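Local coordinates for protein methyltransferase FkbM (Methylobacillus flagellatus KT, PDB 2PY6) that probably acts as a methyltransferase of the FkbM family, its C-terminal domain having the Rossmann-like fold of class I methyltransferases, while its exact substrate is not established, at residues Glu44-Arg49 against Val147-Leu152; His66-Asn69 against Glu73-Cys76; Leu215-Arg218 against Arg223-Asp226. All coordinates share one frame; numbering follows the deposited sequence. Where two conformers were deposited one is given.

Interaction 1: Glu44-Arg49 against Val147-Leu152; sequences EVIARR and VRAFGL
Ile46 alone carries the side of helix 40-49 in this contact, and its outermost methyl settles between Ala149 and the ring of Phe150. Ile46 CD1 lies 3.6 Å from Ala149 CB and, at 3.5 Å, also touches the backbone O of Ala149. The same methyl stands over one face of the Phe150 ring, shifted toward the rim, a CH-pi contact in which Ile46 CD1 is 3.8 Å from Phe150 CE1. Ile46 CG1 follows behind, 3.9 Å from Phe150 CE1, so the branch slants over that part of the ring. The extended end of Ile46 (chi2 171°) carries CD1 outward to the far segment. Phe150 reaches back because its CG is anti to its own carbonyl carbon (chi1 -70°), which swings the ring toward Ile46. Phe150 is also the residue at which the chain leaves helical geometry, just past helix 143-149, and Pro75 packs against it from a neighbouring loop. Farther out, Arg48 and Arg49 each form a salt bridge with Asp113, and Arg148 is held by Asp162 and by the carbonyls of Phe36 and Leu198. The contact is small and apolar: it joins helices 40-49 and 143-149 beside a mostly parallel sheet, an alternation of strands and helices consistent with a Rossmann-like alpha/beta fold.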
ATOM      1  N   GLU A  44      10.625 -41.874   0.659  1.00 31.57           N
ATOM      2  CA  GLU A  44      11.308 -42.690   1.665  1.00 34.30           C
ATOM      3  C   GLU A  44      10.907 -42.305   3.090  1.00 29.93           C
ATOM      4  O   GLU A  44      10.834 -43.167   3.946  1.00 28.25           O
ATOM      5  CB  GLU A  44      12.825 -42.761   1.461  1.00 33.57           C
ATOM      6  CG  GLU A  44      13.687 -41.640   1.995  1.00 44.65           C
ATOM      7  CD  GLU A  44      15.180 -41.990   1.906  1.00 45.56           C
ATOM      8  OE1 GLU A  44      15.599 -42.551   0.856  1.00 61.34           O
ATOM      9  OE2 GLU A  44      15.920 -41.721   2.886  1.00 61.17           O
ATOM     10  N   VAL A  45      10.631 -41.031   3.347  1.00 28.58           N
ATOM     11  CA  VAL A  45      10.125 -40.640   4.669  1.00 27.07           C
ATOM     12  C   VAL A  45       8.718 -41.231   4.884  1.00 26.93           C
ATOM     13  O   VAL A  45       8.463 -41.910   5.912  1.00 23.93           O
ATOM     14  CB  VAL A  45      10.097 -39.112   4.881  1.00 25.82           C
ATOM     15  CG1 VAL A  45       9.435 -38.774   6.212  1.00 25.64           C
ATOM     16  CG2 VAL A  45      11.499 -38.536   4.870  1.00 21.83           C
ATOM     17  N   ILE A  46       7.821 -40.996   3.917  1.00 26.31           N
ATOM     18  CA  ILE A  46       6.440 -41.495   3.999  1.00 29.35           C
ATOM     19  C   ILE A  46       6.428 -43.028   4.180  1.00 31.22           C
ATOM     20  O   ILE A  46       5.667 -43.529   5.006  1.00 31.29           O
ATOM     21  CB  ILE A  46       5.548 -41.020   2.805  1.00 30.22           C
ATOM     22  CG1 ILE A  46       5.332 -39.507   2.872  1.00 31.93           C
ATOM     23  CG2 ILE A  46       4.172 -41.688   2.831  1.00 28.71           C
ATOM     24  CD1 ILE A  46       4.658 -38.911   1.629  1.00 31.20           C
ATOM     25  N   ALA A  47       7.294 -43.749   3.446  1.00 31.12           N
ATOM     26  CA  ALA A  47       7.423 -45.194   3.578  1.00 30.40           C
ATOM     27  C   ALA A  47       7.880 -45.598   4.974  1.00 32.91           C
ATOM     28  O   ALA A  47       7.450 -46.608   5.504  1.00 31.87           O
ATOM     29  CB  ALA A  47       8.423 -45.731   2.567  1.00 33.11           C
ATOM     30  N   ARG A  48       8.780 -44.811   5.546  1.00 31.11           N
ATOM     31  CA  ARG A  48       9.347 -45.091   6.849  1.00 31.13           C
ATOM     32  C   ARG A  48       8.379 -44.750   7.972  1.00 30.71           C
ATOM     33  O   ARG A  48       8.241 -45.539   8.919  1.00 30.72           O
ATOM     34  CB  ARG A  48      10.597 -44.224   7.039  1.00 31.74           C
ATOM     35  CG  ARG A  48      11.618 -44.731   7.994  1.00 33.75           C
ATOM     36  CD  ARG A  48      12.462 -43.597   8.593  1.00 34.14           C
ATOM     37  NE  ARG A  48      12.772 -42.478   7.693  1.00 32.17           N
ATOM     38  CZ  ARG A  48      13.772 -42.427   6.809  1.00 38.60           C
ATOM     39  NH1 ARG A  48      14.582 -43.454   6.599  1.00 39.75           N
ATOM     40  NH2 ARG A  48      13.930 -41.323   6.076  1.00 48.64           N
ATOM     41  N   ARG A  49       7.722 -43.578   7.877  1.00 29.51           N
ATOM     42  CA  ARG A  49       6.868 -43.052   8.969  1.00 30.55           C
ATOM     43  C   ARG A  49       5.364 -43.001   8.764  1.00 30.69           C
ATOM     44  O   ARG A  49       4.618 -42.859   9.741  1.00 27.25           O
ATOM     45  CB  ARG A  49       7.381 -41.672   9.428  1.00 30.61           C
ATOM     46  CG  ARG A  49       8.779 -41.705  10.050  1.00 35.43           C
ATOM     47  CD  ARG A  49       8.817 -42.576  11.355  1.00 48.40           C
ATOM     48  NE  ARG A  49      10.184 -42.927  11.768  1.00 47.57           N
ATOM     49  CZ  ARG A  49      10.567 -44.106  12.268  1.00 46.62           C
ATOM     50  NH1 ARG A  49       9.712 -45.121  12.425  1.00 41.42           N
ATOM     51  NH2 ARG A  49      11.848 -44.282  12.592  1.00 49.18           N
ATOM     52  N   VAL A 147      -1.073 -33.877  -2.223  1.00 28.86           N
ATOM     53  CA  VAL A 147      -2.342 -34.606  -2.417  1.00 29.05           C
ATOM     54  C   VAL A 147      -2.086 -36.065  -2.829  1.00 28.74           C
ATOM     55  O   VAL A 147      -2.684 -36.970  -2.282  1.00 27.10           O
ATOM     56  CB  VAL A 147      -3.269 -33.899  -3.404  1.00 31.12           C
ATOM     57  CG1 VAL A 147      -4.479 -34.768  -3.764  1.00 28.44           C
ATOM     58  CG2 VAL A 147      -3.738 -32.569  -2.821  1.00 32.65           C
ATOM     59  N   ARG A 148      -1.146 -36.279  -3.748  1.00 30.28           N
ATOM     60  CA  ARG A 148      -0.828 -37.602  -4.222  1.00 29.80           C
ATOM     61  C   ARG A 148      -0.026 -38.426  -3.232  1.00 29.72           C
ATOM     62  O   ARG A 148      -0.300 -39.606  -3.056  1.00 31.31           O
ATOM     63  CB  ARG A 148      -0.074 -37.509  -5.557  1.00 31.42           C
ATOM     64  CG  ARG A 148       0.311 -38.893  -6.166  1.00 30.67           C
ATOM     65  CD  ARG A 148       0.927 -38.695  -7.552  1.00 25.40           C
ATOM     66  NE  ARG A 148      -0.072 -38.266  -8.518  1.00 28.37           N
ATOM     67  CZ  ARG A 148       0.209 -37.924  -9.770  1.00 30.99           C
ATOM     68  NH1 ARG A 148       1.449 -38.005 -10.214  1.00 26.42           N
ATOM     69  NH2 ARG A 148      -0.763 -37.554 -10.598  1.00 28.86           N
ATOM     70  N   ALA A 149       0.956 -37.807  -2.576  1.00 28.86           N
ATOM     71  CA  ALA A 149       1.864 -38.528  -1.675  1.00 27.65           C
ATOM     72  C   ALA A 149       1.216 -39.017  -0.399  1.00 30.43           C
ATOM     73  O   ALA A 149       1.633 -40.015   0.152  1.00 29.49           O
ATOM     74  CB  ALA A 149       3.093 -37.672  -1.342  1.00 30.40           C
ATOM     75  N   PHE A 150       0.210 -38.285   0.069  1.00 33.43           N
ATOM     76  CA  PHE A 150      -0.520 -38.612   1.284  1.00 33.63           C
ATOM     77  C   PHE A 150      -1.872 -39.253   1.038  1.00 31.32           C
ATOM     78  O   PHE A 150      -2.594 -39.461   1.981  1.00 31.42           O
ATOM     79  CB  PHE A 150      -0.659 -37.341   2.146  1.00 36.38           C
ATOM     80  CG  PHE A 150       0.650 -36.890   2.749  1.00 37.39           C
ATOM     81  CD1 PHE A 150       1.283 -37.680   3.688  1.00 32.93           C
ATOM     82  CD2 PHE A 150       1.260 -35.711   2.344  1.00 38.67           C
ATOM     83  CE1 PHE A 150       2.486 -37.303   4.239  1.00 36.81           C
ATOM     84  CE2 PHE A 150       2.478 -35.336   2.873  1.00 39.57           C
ATOM     85  CZ  PHE A 150       3.088 -36.130   3.822  1.00 44.10           C
ATOM     86  N   GLY A 151      -2.186 -39.581  -0.216  1.00 31.18           N
ATOM     87  CA  GLY A 151      -3.428 -40.239  -0.602  1.00 31.36           C
ATOM     88  C   GLY A 151      -4.674 -39.456  -0.232  1.00 33.04           C
ATOM     89  O   GLY A 151      -5.606 -40.009   0.363  1.00 33.61           O
ATOM     90  N   LEU A 152      -4.696 -38.164  -0.555  1.00 34.35           N
ATOM     91  CA  LEU A 152      -5.826 -37.296  -0.194  1.00 34.21           C
ATOM     92  C   LEU A 152      -6.841 -37.109  -1.323  1.00 34.57           C
ATOM     93  O   LEU A 152      -7.717 -36.259  -1.234  1.00 37.53           O
ATOM     94  CB  LEU A 152      -5.297 -35.941   0.274  1.00 36.35           C
ATOM     95  CG  LEU A 152      -4.434 -35.944   1.542  1.00 40.19           C
ATOM     96  CD1 LEU A 152      -3.819 -34.572   1.766  1.00 39.19           C
ATOM     97  CD2 LEU A 152      -5.248 -36.393   2.739  1.00 42.58           C
TER

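Interaction 2: His66-Asn69 against Glu73-Cys76; sequences HLMN and ERPC
The CA atoms of Met68 and Arg74, 8.1 Å apart, mark the closest approach of two backbones joined by a short turn: helix 64-68 ends, and the chain doubles back in an irregular conformation before entering strand 77-82. Met68, a selenomethionine, has its CB directed away from the other segment, but the side chain bends at chi2 (-50°) and again at chi3, bringing its end round to Arg74. Arg74 does the opposite: it is extended from CG to NE (chi2 -176°) and spans the gap. In the conformer described, one of two deposited, the Met68 methyl covers one face of the guanidinium. Met68 CE comes to 3.2 Å from Arg74 NH2, a tight approach whose detail is doubtful given the alternate conformer, while Met68 SE lies 3.8 Å from Arg74 NE. The backbone O of Leu67 stays 4.3 Å from Arg74 NE, too long for a bond. Deeper in, Leu67 CD1 comes no nearer than 4.9 Å to Pro75 CD, a loose approach, and Leu67 packs on Leu55 and Ile57 of strand 54-58. Tyr94 touches Met68 from another loop. The chemistry is thus one of cover without polar pairing: a methyl group lies on a charged plane whose NE finds no partner in this conformer. Burying that N-H probably carries some cost, and the second conformer is consistent with an arginine that is only lightly held.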
ATOM      1  N   HIS A  66      -6.275 -25.748   2.034  1.00 44.01           N
ATOM      2  CA  HIS A  66      -6.864 -26.958   1.470  1.00 47.91           C
ATOM      3  C   HIS A  66      -6.391 -28.226   2.191  1.00 48.89           C
ATOM      4  O   HIS A  66      -7.147 -29.198   2.255  1.00 50.36           O
ATOM      5  CB  HIS A  66      -6.606 -27.078  -0.031  1.00 49.12           C
ATOM      6  CG  HIS A  66      -7.266 -26.015  -0.855  1.00 52.58           C
ATOM      7  ND1 HIS A  66      -8.637 -25.902  -0.964  1.00 54.19           N
ATOM      8  CD2 HIS A  66      -6.743 -25.061  -1.663  1.00 52.51           C
ATOM      9  CE1 HIS A  66      -8.930 -24.905  -1.781  1.00 58.13           C
ATOM     10  NE2 HIS A  66      -7.798 -24.378  -2.220  1.00 60.81           N
ATOM     11  N   LEU A  67      -5.158 -28.235   2.709  1.00 49.26           N
ATOM     12  CA  LEU A  67      -4.656 -29.382   3.486  1.00 49.16           C
ATOM     13  C   LEU A  67      -5.243 -29.403   4.907  1.00 49.22           C
ATOM     14  O   LEU A  67      -5.546 -30.480   5.450  1.00 47.95           O
ATOM     15  CB  LEU A  67      -3.118 -29.388   3.577  1.00 51.60           C
ATOM     16  CG  LEU A  67      -2.519 -30.406   4.587  1.00 50.38           C
ATOM     17  CD1 LEU A  67      -2.880 -31.862   4.208  1.00 55.38           C
ATOM     18  CD2 LEU A  67      -1.024 -30.263   4.779  1.00 49.83           C
HETATM   19  N   MSE A  68      -5.358 -28.221   5.519  1.00 50.40           N
HETATM   20  CA  MSE A  68      -5.907 -28.081   6.886  1.00 51.42           C
HETATM   21  C   MSE A  68      -7.441 -28.325   6.985  1.00 52.96           C
HETATM   22  O   MSE A  68      -7.914 -28.894   7.979  1.00 52.22           O
HETATM   23  CB  MSE A  68      -5.504 -26.721   7.497  1.00 48.73           C
HETATM   24  CG  MSE A  68      -3.970 -26.506   7.533  1.00 48.18           C
HETATM   25 SE   MSE A  68      -2.912 -27.996   8.310  0.75 34.25          SE
HETATM   26  CE  MSE A  68      -3.587 -27.956  10.118  1.00 27.73           C
ATOM     27  N   ASN A  69      -8.197 -27.926   5.952  1.00 54.36           N
ATOM     28  CA  ASN A  69      -9.653 -28.163   5.905  1.00 55.56           C
ATOM     29  C   ASN A  69     -10.036 -29.566   5.419  1.00 57.02           C
ATOM     30  O   ASN A  69     -11.225 -29.897   5.373  1.00 57.32           O
ATOM     31  CB  ASN A  69     -10.344 -27.114   5.011  1.00 56.45           C
ATOM     32  CG  ASN A  69     -10.269 -25.706   5.581  1.00 56.31           C
ATOM     33  OD1 ASN A  69     -10.214 -25.514   6.797  1.00 58.92           O
ATOM     34  ND2 ASN A  69     -10.300 -24.713   4.701  1.00 61.53           N
ATOM     35  N   GLU A  73      -9.336 -37.440   9.392  1.00 65.08           N
ATOM     36  CA  GLU A  73      -8.025 -37.310  10.049  1.00 63.19           C
ATOM     37  C   GLU A  73      -6.890 -37.108   9.042  1.00 61.47           C
ATOM     38  O   GLU A  73      -6.870 -37.768   7.984  1.00 60.45           O
ATOM     39  CB  GLU A  73      -7.732 -38.536  10.922  1.00 63.04           C
ATOM     40  N   ARG A  74      -5.973 -36.182   9.342  0.70 60.65           N
ATOM     41  CA  ARG A  74      -4.832 -35.929   8.457  0.70 59.57           C
ATOM     42  C   ARG A  74      -3.931 -37.156   8.384  0.70 57.81           C
ATOM     43  O   ARG A  74      -3.928 -37.988   9.299  0.70 58.23           O
ATOM     44  CB  ARG A  74      -3.992 -34.734   8.913  0.70 60.18           C
ATOM     45  CG  ARG A  74      -4.709 -33.432   8.834  0.70 60.56           C
ATOM     46  CD  ARG A  74      -3.818 -32.272   9.199  0.70 59.03           C
ATOM     47  NE  ARG A  74      -4.661 -31.139   9.559  0.70 58.28           N
ATOM     48  CZ  ARG A  74      -5.202 -30.946  10.758  0.70 56.66           C
ATOM     49  NH1 ARG A  74      -4.982 -31.796  11.758  0.70 64.24           N
ATOM     50  NH2 ARG A  74      -5.968 -29.887  10.971  0.70 60.62           N
ATOM     51  N   PRO A  75      -3.154 -37.272   7.297  1.00 55.02           N
ATOM     52  CA  PRO A  75      -2.261 -38.415   7.132  1.00 52.49           C
ATOM     53  C   PRO A  75      -0.801 -38.059   7.511  1.00 50.16           C
ATOM     54  O   PRO A  75       0.142 -38.688   7.020  1.00 52.05           O
ATOM     55  CB  PRO A  75      -2.410 -38.714   5.639  1.00 54.10           C
ATOM     56  CG  PRO A  75      -2.586 -37.302   5.040  1.00 54.41           C
ATOM     57  CD  PRO A  75      -3.061 -36.374   6.127  1.00 55.08           C
ATOM     58  N   CYS A  76      -0.627 -37.047   8.359  1.00 46.15           N
ATOM     59  CA  CYS A  76       0.673 -36.625   8.847  1.00 44.98           C
ATOM     60  C   CYS A  76       0.432 -35.636   9.975  1.00 40.65           C
ATOM     61  O   CYS A  76      -0.658 -35.094  10.116  1.00 39.39           O
ATOM     62  CB  CYS A  76       1.514 -35.972   7.742  1.00 43.65           C
ATOM     63  SG  CYS A  76       0.700 -34.606   6.942  1.00 49.59           S
TER

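Interaction 3: Leu215-Arg218 against Arg223-Asp226; sequences LYFR and RFSD
Phe217 and Phe224 face each other across two irregular stretches of one long loop, their CA atoms 8.1 Å apart. The CB of Phe224 is directed at the opposite segment, and its CG lies beside the backbone N, anti to the carbonyl carbon (chi1 -61°), which sends the ring across to 215-218 with the CZ-CE2 rim leading. Phe224 CZ comes 3.5 Å from the backbone O of Tyr216, which lies at the ring edge and in its plane, near rim hydrogens that carry a slight positive charge, an arrangement that is probably mildly attractive. Phe224 CE2 is equally close, 3.5 Å, to the backbone O of Phe217, but this oxygen approaches tilted from the ring plane, on the side of Phe217 CD1. That face of the Phe224 ring takes Phe217 CD1, 3.9 Å from Phe224 CZ. The two side chains cross at about a right angle, but the ring planes are inclined at 45° with centroids 5.6 Å apart, an oblique meeting that is neither a stack nor a T-shape. Tyr216 leads its ring away from Phe224, and Leu215 CG sits 3.4 Å above the centre of the Tyr216 ring. Outside the pair, Phe224 makes an edge-to-face contact with Phe338 and rests on Lys364, while Arg218 forms salt bridges to Asp123 and Glu203 of the second subunit, tying the loop to the assembly. Phe217 packs on Ser240, Leu244 and Val247 of helix 239-248; Tyr216 touches Ala366 of strand 364-368, Cys405 of strand 404-408 and Asp342. The loop, which leads from helix 203-208 into strand 229-233, thus lies against the central sheet of the methyltransferase domain and against the helix that follows its first strand.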
ATOM      1  N   LEU A 215      -7.614 -13.961 -22.124  1.00 26.93           N
ATOM      2  CA  LEU A 215      -8.656 -14.975 -22.102  1.00 29.17           C
ATOM      3  C   LEU A 215      -9.853 -14.512 -22.927  1.00 26.14           C
ATOM      4  O   LEU A 215     -10.278 -13.401 -22.757  1.00 27.44           O
ATOM      5  CB  LEU A 215      -9.079 -15.230 -20.641  1.00 31.42           C
ATOM      6  CG  LEU A 215     -10.108 -16.302 -20.272  1.00 28.98           C
ATOM      7  CD1 LEU A 215      -9.696 -17.724 -20.617  1.00 28.39           C
ATOM      8  CD2 LEU A 215     -10.321 -16.174 -18.785  1.00 28.99           C
ATOM      9  N   TYR A 216     -10.320 -15.381 -23.823  1.00 25.78           N
ATOM     10  CA  TYR A 216     -11.500 -15.253 -24.697  1.00 26.19           C
ATOM     11  C   TYR A 216     -11.366 -14.347 -25.891  1.00 27.90           C
ATOM     12  O   TYR A 216     -11.788 -14.727 -26.969  1.00 28.67           O
ATOM     13  CB  TYR A 216     -12.782 -14.808 -23.945  1.00 27.57           C
ATOM     14  CG  TYR A 216     -13.061 -15.531 -22.654  1.00 25.46           C
ATOM     15  CD1 TYR A 216     -13.147 -16.927 -22.603  1.00 28.07           C
ATOM     16  CD2 TYR A 216     -13.314 -14.822 -21.493  1.00 26.56           C
ATOM     17  CE1 TYR A 216     -13.437 -17.585 -21.403  1.00 26.78           C
ATOM     18  CE2 TYR A 216     -13.573 -15.481 -20.286  1.00 30.92           C
ATOM     19  CZ  TYR A 216     -13.637 -16.844 -20.242  1.00 29.64           C
ATOM     20  OH  TYR A 216     -13.891 -17.466 -19.023  1.00 30.43           O
ATOM     21  N   PHE A 217     -10.823 -13.137 -25.669  1.00 27.72           N
ATOM     22  CA  PHE A 217     -10.806 -12.068 -26.656  1.00 25.48           C
ATOM     23  C   PHE A 217      -9.502 -11.878 -27.406  1.00 29.86           C
ATOM     24  O   PHE A 217      -9.527 -11.304 -28.493  1.00 27.55           O
ATOM     25  CB  PHE A 217     -11.237 -10.766 -25.972  1.00 22.70           C
ATOM     26  CG  PHE A 217     -12.626 -10.845 -25.372  1.00 21.12           C
ATOM     27  CD1 PHE A 217     -13.751 -10.876 -26.196  1.00 27.09           C
ATOM     28  CD2 PHE A 217     -12.801 -10.957 -24.005  1.00 25.83           C
ATOM     29  CE1 PHE A 217     -15.043 -11.005 -25.669  1.00 25.30           C
ATOM     30  CE2 PHE A 217     -14.082 -11.081 -23.458  1.00 23.79           C
ATOM     31  CZ  PHE A 217     -15.208 -11.097 -24.301  1.00 29.99           C
ATOM     32  N   ARG A 218      -8.384 -12.370 -26.824  1.00 29.63           N
ATOM     33  CA  ARG A 218      -7.045 -12.264 -27.409  1.00 28.98           C
ATOM     34  C   ARG A 218      -6.359 -13.591 -27.497  1.00 30.01           C
ATOM     35  O   ARG A 218      -5.154 -13.620 -27.359  1.00 32.15           O
ATOM     36  CB  ARG A 218      -6.192 -11.204 -26.638  1.00 31.04           C
ATOM     37  CG  ARG A 218      -7.027  -9.957 -26.578  1.00 27.22           C
ATOM     38  CD  ARG A 218      -6.529  -8.636 -26.168  1.00 32.93           C
ATOM     39  NE  ARG A 218      -6.475  -8.494 -24.760  1.00 38.19           N
ATOM     40  CZ  ARG A 218      -6.416  -7.349 -24.092  1.00 33.53           C
ATOM     41  NH1 ARG A 218      -6.414  -6.153 -24.659  1.00 31.52           N
ATOM     42  NH2 ARG A 218      -6.375  -7.422 -22.785  1.00 29.23           N
ATOM     43  N   ARG A 223     -11.835 -14.106 -34.543  1.00 33.65           N
ATOM     44  CA  ARG A 223     -12.036 -12.802 -35.141  1.00 37.97           C
ATOM     45  C   ARG A 223     -13.380 -12.251 -34.621  1.00 35.08           C
ATOM     46  O   ARG A 223     -14.412 -12.910 -34.741  1.00 32.50           O
ATOM     47  CB  ARG A 223     -12.147 -12.950 -36.659  1.00 37.88           C
ATOM     48  CG  ARG A 223     -11.981 -11.668 -37.429  1.00 48.31           C
ATOM     49  CD  ARG A 223     -12.514 -11.790 -38.866  1.00 50.33           C
ATOM     50  NE  ARG A 223     -13.926 -11.378 -38.947  1.00 65.93           N
ATOM     51  CZ  ARG A 223     -14.344 -10.101 -38.987  1.00 70.66           C
ATOM     52  NH1 ARG A 223     -13.483  -9.088 -38.930  1.00 77.54           N
ATOM     53  NH2 ARG A 223     -15.638  -9.815 -39.083  1.00 73.09           N
ATOM     54  N   PHE A 224     -13.370 -11.039 -34.095  1.00 32.25           N
ATOM     55  CA  PHE A 224     -14.569 -10.403 -33.647  1.00 32.04           C
ATOM     56  C   PHE A 224     -14.879  -9.267 -34.633  1.00 34.17           C
ATOM     57  O   PHE A 224     -13.986  -8.527 -35.042  1.00 36.10           O
ATOM     58  CB  PHE A 224     -14.410  -9.878 -32.225  1.00 31.10           C
ATOM     59  CG  PHE A 224     -14.116 -10.950 -31.223  1.00 27.99           C
ATOM     60  CD1 PHE A 224     -15.141 -11.675 -30.635  1.00 33.63           C
ATOM     61  CD2 PHE A 224     -12.816 -11.266 -30.898  1.00 34.86           C
ATOM     62  CE1 PHE A 224     -14.876 -12.691 -29.745  1.00 31.39           C
ATOM     63  CE2 PHE A 224     -12.538 -12.281 -30.002  1.00 36.09           C
ATOM     64  CZ  PHE A 224     -13.575 -12.998 -29.420  1.00 32.07           C
ATOM     65  N   SER A 225     -16.152  -9.134 -35.007  1.00 31.98           N
ATOM     66  CA  SER A 225     -16.581  -8.093 -35.891  1.00 29.79           C
ATOM     67  C   SER A 225     -17.061  -6.928 -35.030  1.00 30.91           C
ATOM     68  O   SER A 225     -16.935  -6.931 -33.803  1.00 32.78           O
ATOM     69  CB  SER A 225     -17.729  -8.602 -36.741  1.00 30.08           C
ATOM     70  OG  SER A 225     -18.855  -8.745 -35.915  1.00 26.61           O
ATOM     71  N   ASP A 226     -17.627  -5.931 -35.683  1.00 31.27           N
ATOM     72  CA  ASP A 226     -18.228  -4.792 -34.983  1.00 33.56           C
ATOM     73  C   ASP A 226     -19.743  -4.966 -34.663  1.00 31.41           C
ATOM     74  O   ASP A 226     -20.388  -4.036 -34.179  1.00 29.92           O
ATOM     75  CB  ASP A 226     -17.975  -3.516 -35.808  1.00 36.04           C
ATOM     76  CG  ASP A 226     -18.701  -3.511 -37.158  1.00 43.57           C
ATOM     77  OD1 ASP A 226     -19.244  -4.569 -37.591  1.00 53.31           O
ATOM     78  OD2 ASP A 226     -18.706  -2.428 -37.798  1.00 49.35           O
TER

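Overall arrangement
Interactions 1 and 2 belong to the N-terminal alpha/beta domain and touch: Leu152 packs on Leu67 and Phe150 on Cys76, so segment 73-76 lies next to the end of helix 143-149, and interaction 2 is nested in the chain between the segments of interaction 1. Interaction 3 follows in series, on the other side of the chain's centre, about 19 Å from interaction 2 between nearest atoms. Interaction 1 is partly buried and apolar, a methyl on a ring; interaction 2 pairs buried helix residues with an exposed arginine; interaction 3, mostly buried, combines two aromatic rings with backbone carbonyls and has a subunit interface close by.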